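Local coordinates for RahU protein (Pseudomonas aeruginosa PAO1, PDB 6ZC2), which interacts with membrane ceramide phosphorylethanolamine as a bacterial member of the aegerolysin family, probably by recognising the lipid at the membrane surface, at residues M50-Q53 with P57-I60; I60-R65 with S70-S75; S75-D80 with M85-W90; N100-T105 with G126-T131. All coordinates share one frame; numbering follows the deposited sequence.

Contact 1: residues M50-Q53 with P57-I60. With EDO (1,2-ethanediol), chain H; EDO (1,2-ethanediol), chain G.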
loop_
_atom_site.group_PDB
_atom_site.type_symbol
_atom_site.label_atom_id
_atom_site.label_comp_id
_atom_site.label_asym_id
_atom_site.label_seq_id
_atom_site.Cartn_x
_atom_site.Cartn_y
_atom_site.Cartn_z
ATOM N N MET A 50 2.777 -2.732 -11.726
ATOM C CA MET A 50 1.660 -3.640 -11.484
ATOM C C MET A 50 0.348 -3.080 -12.033
ATOM O O MET A 50 0.054 -1.889 -11.887
ATOM C CB MET A 50 1.476 -3.862 -9.979
ATOM C CG MET A 50 2.622 -4.554 -9.280
ATOM S SD MET A 50 2.447 -4.560 -7.477
ATOM C CE MET A 50 1.088 -5.696 -7.252
ATOM N N ASN A 51 -0.457 -3.960 -12.642
ATOM C CA ASN A 51 -1.843 -3.672 -13.005
ATOM C C ASN A 51 -2.723 -4.670 -12.262
ATOM O O ASN A 51 -2.525 -5.886 -12.390
ATOM C CB ASN A 51 -2.064 -3.825 -14.515
ATOM C CG ASN A 51 -1.564 -2.633 -15.317
ATOM O OD1 ASN A 51 -0.992 -1.696 -14.783
ATOM N ND2 ASN A 51 -1.815 -2.661 -16.613
ATOM N N VAL A 52 -3.678 -4.169 -11.479
ATOM C CA VAL A 52 -4.551 -5.005 -10.659
ATOM C C VAL A 52 -5.943 -5.020 -11.289
ATOM O O VAL A 52 -6.503 -3.958 -11.599
ATOM C CB VAL A 52 -4.590 -4.519 -9.197
ATOM C CG1 VAL A 52 -5.414 -5.482 -8.335
ATOM C CG2 VAL A 52 -3.176 -4.379 -8.635
ATOM N N GLN A 53 -6.498 -6.223 -11.479
ATOM C CA GLN A 53 -7.779 -6.415 -12.151
ATOM C C GLN A 53 -8.905 -6.657 -11.152
ATOM O O GLN A 53 -8.728 -7.357 -10.147
ATOM C CB GLN A 53 -7.726 -7.613 -13.107
ATOM C CG GLN A 53 -6.509 -7.635 -14.010
ATOM C CD GLN A 53 -6.451 -6.448 -14.953
ATOM O OE1 GLN A 53 -7.476 -5.835 -15.269
ATOM N NE2 GLN A 53 -5.246 -6.112 -15.407
ATOM N N PRO A 57 -7.670 -9.574 -6.471
ATOM C CA PRO A 57 -6.800 -8.695 -5.677
ATOM C C PRO A 57 -5.346 -9.147 -5.681
ATOM O O PRO A 57 -5.039 -10.341 -5.745
ATOM C CB PRO A 57 -7.394 -8.786 -4.266
ATOM C CG PRO A 57 -8.831 -9.098 -4.500
ATOM C CD PRO A 57 -8.870 -9.991 -5.722
ATOM N N GLN A 58 -4.448 -8.159 -5.605
ATOM C CA GLN A 58 -3.017 -8.379 -5.450
ATOM C C GLN A 58 -2.532 -7.604 -4.232
ATOM O O GLN A 58 -3.152 -6.623 -3.817
ATOM C CB GLN A 58 -2.234 -7.938 -6.700
ATOM C CG GLN A 58 -2.494 -8.791 -7.930
ATOM C CD GLN A 58 -1.727 -8.304 -9.139
ATOM O OE1 GLN A 58 -0.509 -8.116 -9.080
ATOM N NE2 GLN A 58 -2.433 -8.073 -10.238
ATOM N N TRP A 59 -1.401 -8.035 -3.672
ATOM C CA TRP A 59 -0.859 -7.459 -2.447
ATOM C C TRP A 59 0.446 -6.708 -2.707
ATOM O O TRP A 59 1.319 -7.187 -3.437
ATOM C CB TRP A 59 -0.599 -8.559 -1.417
ATOM C CG TRP A 59 -1.835 -9.222 -0.889
ATOM C CD1 TRP A 59 -2.620 -10.146 -1.531
ATOM C CD2 TRP A 59 -2.422 -9.026 0.403
ATOM N NE1 TRP A 59 -3.655 -10.534 -0.717
ATOM C CE2 TRP A 59 -3.554 -9.866 0.477
ATOM C CE3 TRP A 59 -2.099 -8.222 1.506
ATOM C CZ2 TRP A 59 -4.357 -9.941 1.621
ATOM C CZ3 TRP A 59 -2.902 -8.288 2.635
ATOM C CH2 TRP A 59 -4.018 -9.146 2.685
ATOM N N ILE A 60 0.575 -5.536 -2.084
ATOM C CA ILE A 60 1.818 -4.765 -2.055
ATOM C C ILE A 60 2.315 -4.784 -0.616
ATOM O O ILE A 60 1.640 -4.267 0.284
ATOM C CB ILE A 60 1.591 -3.328 -2.544
ATOM C CG1 ILE A 60 1.099 -3.347 -3.994
ATOM C CG2 ILE A 60 2.864 -2.510 -2.416
ATOM C CD1 ILE A 60 0.571 -2.027 -4.476
HETATM C C1 EDO H . 0.487 -6.914 -11.876
HETATM O O1 EDO H . 0.708 -6.586 -13.258
HETATM C C2 EDO H . 1.678 -7.696 -11.342
HETATM O O2 EDO H . 1.438 -9.100 -11.490
HETATM C C1 EDO G . -0.959 -12.442 -4.096
HETATM O O1 EDO G . -0.087 -12.106 -3.010
HETATM C C2 EDO G . -0.468 -11.763 -5.368
HETATM O O2 EDO G . -0.406 -10.347 -5.157
HETATM O O HOH W 1 -5.209 -8.663 -10.648
#
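Q58 turns CG anti to its own carbonyl carbon and runs straight beyond it (chi2 179°), which carries its amide over to the backbone of N51 and V52; M50, bent at its last torsion (chi3 70°), reaches the other way. The two side chains run past one another in opposite senses, and M50 CE ends 3.4 Å from Q58 OE1. At the far side of the amide, Q58 NE2 gives N51 O a weak, bent hydrogen bond of 3.1 Å. A water accepts from both Q58 NE2 and Q53 N, so the same NH2 group is tied to the strand twice. Next to it, V52 CG2 packs 4.1 Å from Q58 NE2. The apolar part of the contact is M50 SD against I60 CG1, at 3.9 Å. An ethanediol, probably from the crystallisation liquor, lies against the Q58 amide and takes an almost straight bond from N51 N to its O1 (2.9 Å). The segments run nearly opposite, yet they belong to different sheets. Strand 51-53 borders the five-stranded antiparallel sheet, where M50 and V52 bond to I22 and V20 of strand 19-27, whereas Q58 and I60 pair with V11 and V9 of strand 6-13.

Contact 2: residues I60-R65 with S70-S75. With EDO (1,2-ethanediol), chain D; EDO (1,2-ethanediol), chain C.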
loop_
_atom_site.group_PDB
_atom_site.type_symbol
_atom_site.label_atom_id
_atom_site.label_comp_id
_atom_site.label_asym_id
_atom_site.label_seq_id
_atom_site.Cartn_x
_atom_site.Cartn_y
_atom_site.Cartn_z
ATOM N N ILE A 60 0.575 -5.536 -2.084
ATOM C CA ILE A 60 1.818 -4.765 -2.055
ATOM C C ILE A 60 2.315 -4.784 -0.616
ATOM O O ILE A 60 1.640 -4.267 0.284
ATOM C CB ILE A 60 1.591 -3.328 -2.544
ATOM C CG1 ILE A 60 1.099 -3.347 -3.994
ATOM C CG2 ILE A 60 2.864 -2.510 -2.416
ATOM C CD1 ILE A 60 0.571 -2.027 -4.476
ATOM N N ALA A 61 3.485 -5.381 -0.391
ATOM C CA ALA A 61 3.990 -5.604 0.957
ATOM C C ALA A 61 5.357 -4.954 1.126
ATOM O O ALA A 61 6.182 -4.956 0.201
ATOM C CB ALA A 61 4.078 -7.103 1.281
ATOM N N SER A 62 5.593 -4.403 2.317
ATOM C CA SER A 62 6.852 -3.741 2.623
ATOM C C SER A 62 7.225 -4.009 4.076
ATOM O O SER A 62 6.351 -4.079 4.945
ATOM C CB SER A 62 6.737 -2.228 2.381
ATOM O OG SER A 62 7.949 -1.543 2.659
ATOM N N CYS A 63 8.523 -4.172 4.333
ATOM C CA CYS A 63 9.010 -4.393 5.688
ATOM C C CYS A 63 10.312 -3.629 5.884
ATOM O O CYS A 63 10.935 -3.159 4.926
ATOM C CB CYS A 63 9.190 -5.886 6.007
ATOM S SG CYS A 63 10.452 -6.733 5.015
ATOM N N GLY A 64 10.721 -3.497 7.144
ATOM C CA GLY A 64 12.024 -2.937 7.423
ATOM C C GLY A 64 13.138 -3.831 6.916
ATOM O O GLY A 64 12.974 -5.042 6.741
ATOM N N ARG A 65 14.297 -3.228 6.664
ATOM C CA ARG A 65 15.436 -4.028 6.238
ATOM C C ARG A 65 15.890 -4.934 7.380
ATOM O O ARG A 65 15.739 -4.607 8.562
ATOM C CB ARG A 65 16.566 -3.140 5.709
ATOM C CG ARG A 65 16.168 -2.405 4.420
ATOM C CD ARG A 65 17.323 -2.216 3.430
ATOM N NE ARG A 65 16.862 -1.775 2.110
ATOM C CZ ARG A 65 16.580 -2.593 1.096
ATOM N NH1 ARG A 65 16.167 -2.100 -0.064
ATOM N NH2 ARG A 65 16.708 -3.906 1.241
ATOM N N SER A 70 15.208 0.325 12.022
ATOM C CA SER A 70 14.308 1.198 11.287
ATOM C C SER A 70 13.213 0.320 10.697
ATOM O O SER A 70 13.400 -0.885 10.510
ATOM C CB SER A 70 15.045 1.967 10.185
ATOM O OG SER A 70 15.738 1.082 9.320
ATOM N N GLY A 71 12.069 0.929 10.416
ATOM C CA GLY A 71 10.889 0.216 9.947
ATOM C C GLY A 71 10.646 0.407 8.464
ATOM O O GLY A 71 11.579 0.385 7.651
ATOM N N THR A 72 9.375 0.582 8.100
ATOM C CA THR A 72 8.995 0.808 6.715
ATOM C C THR A 72 8.119 2.050 6.614
ATOM O O THR A 72 7.224 2.261 7.439
ATOM C CB THR A 72 8.290 -0.415 6.077
ATOM O OG1 THR A 72 7.767 -0.019 4.808
ATOM C CG2 THR A 72 7.143 -0.952 6.947
ATOM N N GLN A 73 8.387 2.867 5.594
ATOM C CA GLN A 73 7.629 4.084 5.323
ATOM C C GLN A 73 7.705 4.354 3.828
ATOM O O GLN A 73 8.804 4.366 3.263
ATOM C CB GLN A 73 8.220 5.267 6.098
ATOM C CG GLN A 73 7.483 6.571 5.861
ATOM C CD GLN A 73 8.060 7.715 6.661
ATOM O OE1 GLN A 73 9.246 7.720 6.985
ATOM N NE2 GLN A 73 7.220 8.687 7.000
ATOM N N GLY A 74 6.555 4.568 3.195
ATOM C CA GLY A 74 6.552 4.772 1.756
ATOM C C GLY A 74 5.161 5.067 1.235
ATOM O O GLY A 74 4.241 5.370 2.000
ATOM N N SER A 75 5.021 4.979 -0.090
ATOM C CA SER A 75 3.748 5.274 -0.741
ATOM C C SER A 75 3.696 4.640 -2.125
ATOM O O SER A 75 4.720 4.239 -2.687
ATOM C CB SER A 75 3.526 6.782 -0.874
ATOM O OG SER A 75 4.462 7.349 -1.767
HETATM C C1 EDO D . 11.449 4.349 9.878
HETATM O O1 EDO D . 11.532 3.522 11.037
HETATM C C2 EDO D . 9.978 4.602 9.566
HETATM O O2 EDO D . 9.412 5.504 10.526
HETATM C C1 EDO C . 4.591 -6.752 -5.081
HETATM O O1 EDO C . 4.981 -8.129 -4.977
HETATM C C2 EDO C . 5.251 -5.974 -3.954
HETATM O O2 EDO C . 4.760 -6.428 -2.692
HETATM O O HOH W 2 14.308 -0.325 7.342
#
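The hydroxyls of S62 and T72 meet head on: T72 OG1 donates to S62 OG across 2.6 Å. Both oxygens lie opposite their own backbone nitrogens (chi1 180° for S62, 171° for T72), which aims each across the gap between the strands. The methyl of T72 turns to the backbone instead, with T72 CG2 3.8 Å from S62 O. Toward the loop ends of the strands, the chains come so close that the CA atoms of G64 and G71 stand 4.2 Å apart, glycine against glycine; here G64 CA makes a C-H...O contact of 3.4 Å with G71 O. Beyond the glycines a water stitches the two loops together, accepting from R65 N, donating to G71 O at 2.8 Å and bonding to S70 OG as well.

A second shell holds the hydroxyl pair. S62 OG is also bonded to K31 O and T72 OG1 to W90 NE1, forming a short polar chain that runs from one sheet to the other in a buried place. At G71 an ethanediol, probably from the crystallisation liquor, takes the backbone N-H on its O1 (2.7 Å from G71 N) and bonds to D91.

Strand 58-63 is flanked by strands 6-13 and 29-34 of the mixed sheet, with A61 and C63 bonded to Y33 and K31, and S62 and I60 to I7 and V9. Strand 72-80 starts in the other sheet, beside strand 83-92, whose D91 and W90 border Q73 and S62.

Contact 3: residues S75-D80 with M85-W90. With EDO (1,2-ethanediol), chain F.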
loop_
_atom_site.group_PDB
_atom_site.type_symbol
_atom_site.label_atom_id
_atom_site.label_comp_id
_atom_site.label_asym_id
_atom_site.label_seq_id
_atom_site.Cartn_x
_atom_site.Cartn_y
_atom_site.Cartn_z
ATOM N N SER A 75 5.021 4.979 -0.090
ATOM C CA SER A 75 3.748 5.274 -0.741
ATOM C C SER A 75 3.696 4.640 -2.125
ATOM O O SER A 75 4.720 4.239 -2.687
ATOM C CB SER A 75 3.526 6.782 -0.874
ATOM O OG SER A 75 4.462 7.349 -1.767
ATOM N N PHE A 76 2.480 4.572 -2.673
ATOM C CA PHE A 76 2.269 4.268 -4.084
ATOM C C PHE A 76 1.016 4.995 -4.565
ATOM O O PHE A 76 0.114 5.299 -3.776
ATOM C CB PHE A 76 2.199 2.755 -4.396
ATOM C CG PHE A 76 1.084 2.021 -3.688
ATOM C CD1 PHE A 76 -0.202 1.964 -4.227
ATOM C CD2 PHE A 76 1.331 1.366 -2.485
ATOM C CE1 PHE A 76 -1.223 1.282 -3.563
ATOM C CE2 PHE A 76 0.319 0.691 -1.822
ATOM C CZ PHE A 76 -0.958 0.644 -2.360
ATOM N N ASP A 77 0.965 5.275 -5.867
ATOM C CA ASP A 77 -0.194 5.907 -6.486
ATOM C C ASP A 77 -1.053 4.860 -7.195
ATOM O O ASP A 77 -0.560 3.825 -7.661
ATOM C CB ASP A 77 0.218 6.987 -7.497
ATOM C CG ASP A 77 0.842 8.208 -6.852
ATOM O OD1 ASP A 77 0.810 8.324 -5.607
ATOM O OD2 ASP A 77 1.390 9.043 -7.608
ATOM N N CYS A 78 -2.353 5.155 -7.283
ATOM C CA CYS A 78 -3.316 4.354 -8.027
ATOM C C CYS A 78 -3.852 5.182 -9.188
ATOM O O CYS A 78 -4.265 6.334 -8.989
ATOM C CB CYS A 78 -4.481 3.936 -7.115
ATOM S SG CYS A 78 -3.991 2.863 -5.746
ATOM N N TYR A 79 -3.853 4.590 -10.391
ATOM C CA TYR A 79 -4.313 5.245 -11.613
ATOM C C TYR A 79 -5.405 4.433 -12.311
ATOM O O TYR A 79 -5.355 3.199 -12.354
ATOM C CB TYR A 79 -3.135 5.462 -12.598
ATOM C CG TYR A 79 -2.378 6.745 -12.345
ATOM C CD1 TYR A 79 -1.403 6.836 -11.356
ATOM C CD2 TYR A 79 -2.672 7.888 -13.072
ATOM C CE1 TYR A 79 -0.736 8.028 -11.110
ATOM C CE2 TYR A 79 -2.020 9.087 -12.834
ATOM C CZ TYR A 79 -1.050 9.152 -11.858
ATOM O OH TYR A 79 -0.408 10.344 -11.626
ATOM N N ASP A 80 -6.386 5.143 -12.877
ATOM C CA ASP A 80 -7.407 4.584 -13.767
ATOM C C ASP A 80 -7.025 5.056 -15.169
ATOM O O ASP A 80 -7.347 6.181 -15.563
ATOM C CB ASP A 80 -8.775 5.125 -13.358
ATOM C CG ASP A 80 -9.881 4.765 -14.341
ATOM O OD1 ASP A 80 -9.692 3.860 -15.184
ATOM O OD2 ASP A 80 -10.961 5.395 -14.264
ATOM N N MET A 85 -6.095 8.402 -9.379
ATOM C CA MET A 85 -7.141 8.116 -8.398
ATOM C C MET A 85 -6.770 8.600 -7.002
ATOM O O MET A 85 -7.637 9.102 -6.277
ATOM C CB MET A 85 -7.438 6.614 -8.355
ATOM C CG MET A 85 -7.905 6.036 -9.679
ATOM S SD MET A 85 -7.801 4.240 -9.736
ATOM C CE MET A 85 -8.558 3.853 -8.155
ATOM N N GLY A 86 -5.511 8.442 -6.609
ATOM C CA GLY A 86 -5.058 8.863 -5.299
ATOM C C GLY A 86 -3.762 8.170 -4.919
ATOM O O GLY A 86 -3.129 7.498 -5.736
ATOM N N THR A 87 -3.381 8.358 -3.650
ATOM C CA THR A 87 -2.097 7.899 -3.120
ATOM C C THR A 87 -2.310 7.164 -1.803
ATOM O O THR A 87 -2.982 7.687 -0.906
ATOM C CB THR A 87 -1.156 9.090 -2.874
ATOM O OG1 THR A 87 -0.932 9.782 -4.106
ATOM C CG2 THR A 87 0.178 8.630 -2.274
ATOM N N PHE A 88 -1.728 5.967 -1.682
ATOM C CA PHE A 88 -1.688 5.237 -0.417
ATOM C C PHE A 88 -0.313 5.420 0.226
ATOM O O PHE A 88 0.707 5.208 -0.436
ATOM C CB PHE A 88 -1.963 3.742 -0.623
ATOM C CG PHE A 88 -2.099 2.991 0.671
ATOM C CD1 PHE A 88 -3.318 2.912 1.323
ATOM C CD2 PHE A 88 -0.990 2.418 1.278
ATOM C CE1 PHE A 88 -3.439 2.256 2.536
ATOM C CE2 PHE A 88 -1.105 1.771 2.497
ATOM C CZ PHE A 88 -2.328 1.692 3.126
ATOM N N SER A 89 -0.285 5.794 1.511
ATOM C CA SER A 89 0.954 6.050 2.239
ATOM C C SER A 89 0.896 5.371 3.601
ATOM O O SER A 89 -0.183 5.161 4.154
ATOM C CB SER A 89 1.174 7.558 2.466
ATOM O OG SER A 89 1.354 8.250 1.246
ATOM N N TRP A 90 2.071 5.059 4.163
ATOM C CA TRP A 90 2.134 4.416 5.477
ATOM C C TRP A 90 3.443 4.762 6.179
ATOM O O TRP A 90 4.440 5.138 5.549
ATOM C CB TRP A 90 2.008 2.878 5.387
ATOM C CG TRP A 90 3.203 2.255 4.711
ATOM C CD1 TRP A 90 4.346 1.786 5.309
ATOM C CD2 TRP A 90 3.399 2.097 3.298
ATOM N NE1 TRP A 90 5.229 1.340 4.354
ATOM C CE2 TRP A 90 4.674 1.523 3.114
ATOM C CE3 TRP A 90 2.617 2.387 2.171
ATOM C CZ2 TRP A 90 5.182 1.223 1.853
ATOM C CZ3 TRP A 90 3.125 2.095 0.921
ATOM C CH2 TRP A 90 4.397 1.524 0.771
HETATM C C1 EDO F . -3.910 12.368 -4.064
HETATM O O1 EDO F . -3.753 13.045 -5.319
HETATM C C2 EDO F . -2.788 12.785 -3.121
HETATM O O2 EDO F . -1.524 12.546 -3.750
#
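C78 O is gripped by two neighbouring N-H groups, M85 N at 2.8 Å and, more weakly, G86 N at 3.4 Å. Both residues face C78, which makes this a classic beta bulge near the turn of the hairpin. Within the bulge C78 N returns a bond to G86 O; beyond it F76 and F88 exchange two backbone bonds as a regular hydrogen-bonded pair.

On the face carrying S75, D77, T87 and S89, T87 OG1 donates to D77 OD1 (2.7 Å), reaching it from above the carboxylate plane, 51° out of it. The D77 and T87 side chains run alongside each other in a common direction, and T87 OG1 in turn accepts from an ethanediol, probably from the crystallisation liquor. The other carboxylate oxygen of D77 is held by N24.

The opposite face carries F76, C78 and F88. F76, with CG wedged between its backbone N and carbonyl carbon (chi1 60°), brings its ring alongside F88, with F88 CB over one face, 4.0 Å from the F76 ring centroid. The two rings are inclined by 25° but slid apart, with little overlap. Beside F76 the W90 ring lays a face on the backbone, W90 CZ3 lying 3.6 Å from S75 N, and meets F76 CD2 at its edge. M85 SD rests near the backbone by the turn, 3.5 Å from Y79 C.

The hairpin is central in its sheet, flanked by strands 19-27 and 101-106; F76 and F88 pack on V9 and I7 of strand 6-13 and L130 of strand 126-134.

Contact 4: residues N100-T105 with G126-T131. With EDO (1,2-ethanediol), chain J; EDO (1,2-ethanediol), chain E.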
loop_
_atom_site.group_PDB
_atom_site.type_symbol
_atom_site.label_atom_id
_atom_site.label_comp_id
_atom_site.label_asym_id
_atom_site.label_seq_id
_atom_site.Cartn_x
_atom_site.Cartn_y
_atom_site.Cartn_z
ATOM N N ASN A 100 1.634 3.912 14.552
ATOM C CA ASN A 100 1.698 3.633 13.126
ATOM C C ASN A 100 0.564 4.365 12.423
ATOM O O ASN A 100 -0.528 4.525 12.975
ATOM C CB ASN A 100 1.529 2.137 12.860
ATOM C CG ASN A 100 2.500 1.283 13.649
ATOM O OD1 ASN A 100 3.656 1.657 13.852
ATOM N ND2 ASN A 100 2.031 0.124 14.105
ATOM N N THR A 101 0.823 4.812 11.192
ATOM C CA THR A 101 -0.181 5.527 10.419
ATOM C C THR A 101 -0.234 4.996 8.992
ATOM O O THR A 101 0.752 4.469 8.470
ATOM C CB THR A 101 0.066 7.050 10.392
ATOM O OG1 THR A 101 1.365 7.319 9.852
ATOM C CG2 THR A 101 -0.049 7.648 11.789
ATOM N N TRP A 102 -1.406 5.136 8.375
ATOM C CA TRP A 102 -1.582 4.813 6.962
ATOM C C TRP A 102 -2.831 5.524 6.462
ATOM O O TRP A 102 -3.728 5.856 7.244
ATOM C CB TRP A 102 -1.673 3.299 6.714
ATOM C CG TRP A 102 -2.819 2.651 7.420
ATOM C CD1 TRP A 102 -4.062 2.409 6.914
ATOM C CD2 TRP A 102 -2.838 2.183 8.776
ATOM N NE1 TRP A 102 -4.854 1.818 7.869
ATOM C CE2 TRP A 102 -4.128 1.672 9.022
ATOM C CE3 TRP A 102 -1.891 2.148 9.803
ATOM C CZ2 TRP A 102 -4.494 1.127 10.257
ATOM C CZ3 TRP A 102 -2.256 1.611 11.029
ATOM C CH2 TRP A 102 -3.544 1.104 11.241
ATOM N N SER A 103 -2.882 5.763 5.152
ATOM C CA SER A 103 -4.015 6.492 4.589
ATOM C C SER A 103 -4.056 6.336 3.075
ATOM O O SER A 103 -3.022 6.168 2.419
ATOM C CB SER A 103 -3.924 7.983 4.930
ATOM O OG SER A 103 -2.786 8.562 4.324
ATOM N N PHE A 104 -5.266 6.423 2.528
ATOM C CA PHE A 104 -5.471 6.698 1.113
ATOM C C PHE A 104 -5.979 8.127 0.984
ATOM O O PHE A 104 -6.918 8.515 1.685
ATOM C CB PHE A 104 -6.488 5.738 0.485
ATOM C CG PHE A 104 -6.653 5.932 -1.002
ATOM C CD1 PHE A 104 -5.736 5.384 -1.892
ATOM C CD2 PHE A 104 -7.711 6.671 -1.512
ATOM C CE1 PHE A 104 -5.880 5.566 -3.260
ATOM C CE2 PHE A 104 -7.858 6.855 -2.881
ATOM C CZ PHE A 104 -6.947 6.300 -3.752
ATOM N N THR A 105 -5.358 8.908 0.095
ATOM C CA THR A 105 -5.808 10.270 -0.170
ATOM C C THR A 105 -6.321 10.340 -1.598
ATOM O O THR A 105 -5.532 10.162 -2.537
ATOM C CB THR A 105 -4.669 11.269 0.042
ATOM O OG1 THR A 105 -4.168 11.125 1.377
ATOM C CG2 THR A 105 -5.158 12.702 -0.156
ATOM N N GLY A 126 0.685 -4.656 9.710
ATOM C CA GLY A 126 0.025 -5.876 9.280
ATOM C C GLY A 126 -0.788 -5.675 8.008
ATOM O O GLY A 126 -0.491 -4.815 7.178
ATOM N N GLU A 127 -1.833 -6.493 7.861
ATOM C CA GLU A 127 -2.650 -6.498 6.650
ATOM C C GLU A 127 -3.681 -5.374 6.678
ATOM O O GLU A 127 -4.451 -5.244 7.636
ATOM C CB GLU A 127 -3.371 -7.842 6.498
ATOM C CG GLU A 127 -2.436 -9.015 6.243
ATOM C CD GLU A 127 -3.146 -10.320 5.904
ATOM O OE1 GLU A 127 -4.366 -10.439 6.152
ATOM O OE2 GLU A 127 -2.473 -11.241 5.391
ATOM N N VAL A 128 -3.704 -4.579 5.610
ATOM C CA VAL A 128 -4.690 -3.525 5.395
ATOM C C VAL A 128 -5.334 -3.781 4.039
ATOM O O VAL A 128 -4.627 -4.020 3.056
ATOM C CB VAL A 128 -4.024 -2.132 5.394
ATOM C CG1 VAL A 128 -5.034 -1.042 5.023
ATOM C CG2 VAL A 128 -3.376 -1.842 6.735
ATOM N N THR A 129 -6.662 -3.728 3.975
ATOM C CA THR A 129 -7.371 -3.861 2.706
ATOM C C THR A 129 -7.721 -2.476 2.167
ATOM O O THR A 129 -8.195 -1.617 2.915
ATOM C CB THR A 129 -8.637 -4.712 2.872
ATOM O OG1 THR A 129 -8.274 -6.017 3.340
ATOM C CG2 THR A 129 -9.377 -4.857 1.549
ATOM N N LEU A 130 -7.461 -2.256 0.874
ATOM C CA LEU A 130 -7.723 -0.989 0.191
ATOM C C LEU A 130 -8.728 -1.265 -0.926
ATOM O O LEU A 130 -8.389 -1.904 -1.927
ATOM C CB LEU A 130 -6.421 -0.415 -0.381
ATOM C CG LEU A 130 -6.538 0.848 -1.235
ATOM C CD1 LEU A 130 -7.113 2.012 -0.434
ATOM C CD2 LEU A 130 -5.181 1.211 -1.828
ATOM N N THR A 131 -9.968 -0.809 -0.754
ATOM C CA THR A 131 -11.035 -1.077 -1.716
ATOM C C THR A 131 -11.295 0.175 -2.552
ATOM O O THR A 131 -11.689 1.220 -2.014
ATOM C CB THR A 131 -12.300 -1.558 -0.998
ATOM O OG1 THR A 131 -11.995 -2.741 -0.242
ATOM C CG2 THR A 131 -13.396 -1.882 -1.995
HETATM C C1 EDO J . -4.475 5.291 10.644
HETATM O O1 EDO J . -3.400 6.204 10.410
HETATM C C2 EDO J . -4.222 4.549 11.951
HETATM O O2 EDO J . -3.458 5.377 12.838
HETATM C C1 EDO E . -3.674 -6.156 10.706
HETATM O O1 EDO E . -4.967 -6.154 10.082
HETATM C C2 EDO E . -3.275 -7.579 11.101
HETATM O O2 EDO E . -2.634 -8.257 10.009
#
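Segments N100-T105 and G126-T131 run in the same direction in two different sheets, too far apart for backbone pairing: the CA atoms of W102 and V128 stand 9.0 Å apart, and those of F104 and L130 8.1 Å. Side chains alone bridge the gap, with every second residue of each strand pointing inward.

V128 meets the indole of W102 from one side. Its CG2 lies over the five-membered ring, 4.2 Å from the centroid and 13° off the normal, a CH-pi contact, while V128 CG1 sits 4.0 Å from W102 NE1. W102 puts CG between its backbone N and carbonyl carbon (chi1 60°), which leans the indole back toward the N100 end of the strand. An ethanediol, probably from the crystallisation liquor, covers the opposite face, its C2 3.6 Å from W102 CH2, and is pinned by its O1 to W102 N at 3.0 Å; the indole is thus sandwiched between a valine and a small diol.

Further along, L130 directs CD1 to the base of the F104 side chain, 3.9 Å from F104 CB, the two side chains being set nearly perpendicular to each other. L130 is also backed by V9 of strand 6-13, and W102 by F88 and W90 of strand 83-92.

Such apolar packing between layers, without backbone bonds, is the hallmark of a beta sandwich, the fold of the aegerolysins; here it joins outer strand 101-106 of one sheet to strand 126-134 of the other.

Overall arrangement
Contacts 1, 2 and 4 join the two sheets of the sandwich, while contact 3 is a hairpin within one of them. I60 belongs to both contact 1 and contact 2, whose centres are about 17 Å apart; both use strand 58-63, and I60 CD1 also packs 3.7 Å from F76 CZ of contact 3. S75 links contacts 2 and 3, and G74 O lies 3.1 Å from W90 N, a probable hydrogen bond. Contacts 3 and 4, with centres about 11 Å apart, are neighbours in the sheet: T87 O receives T105 N at 2.9 Å. At the start of contact 4, N100 OD1 hydrogen-bonds to the amine of a TRIS molecule, probably from the crystallisation liquor.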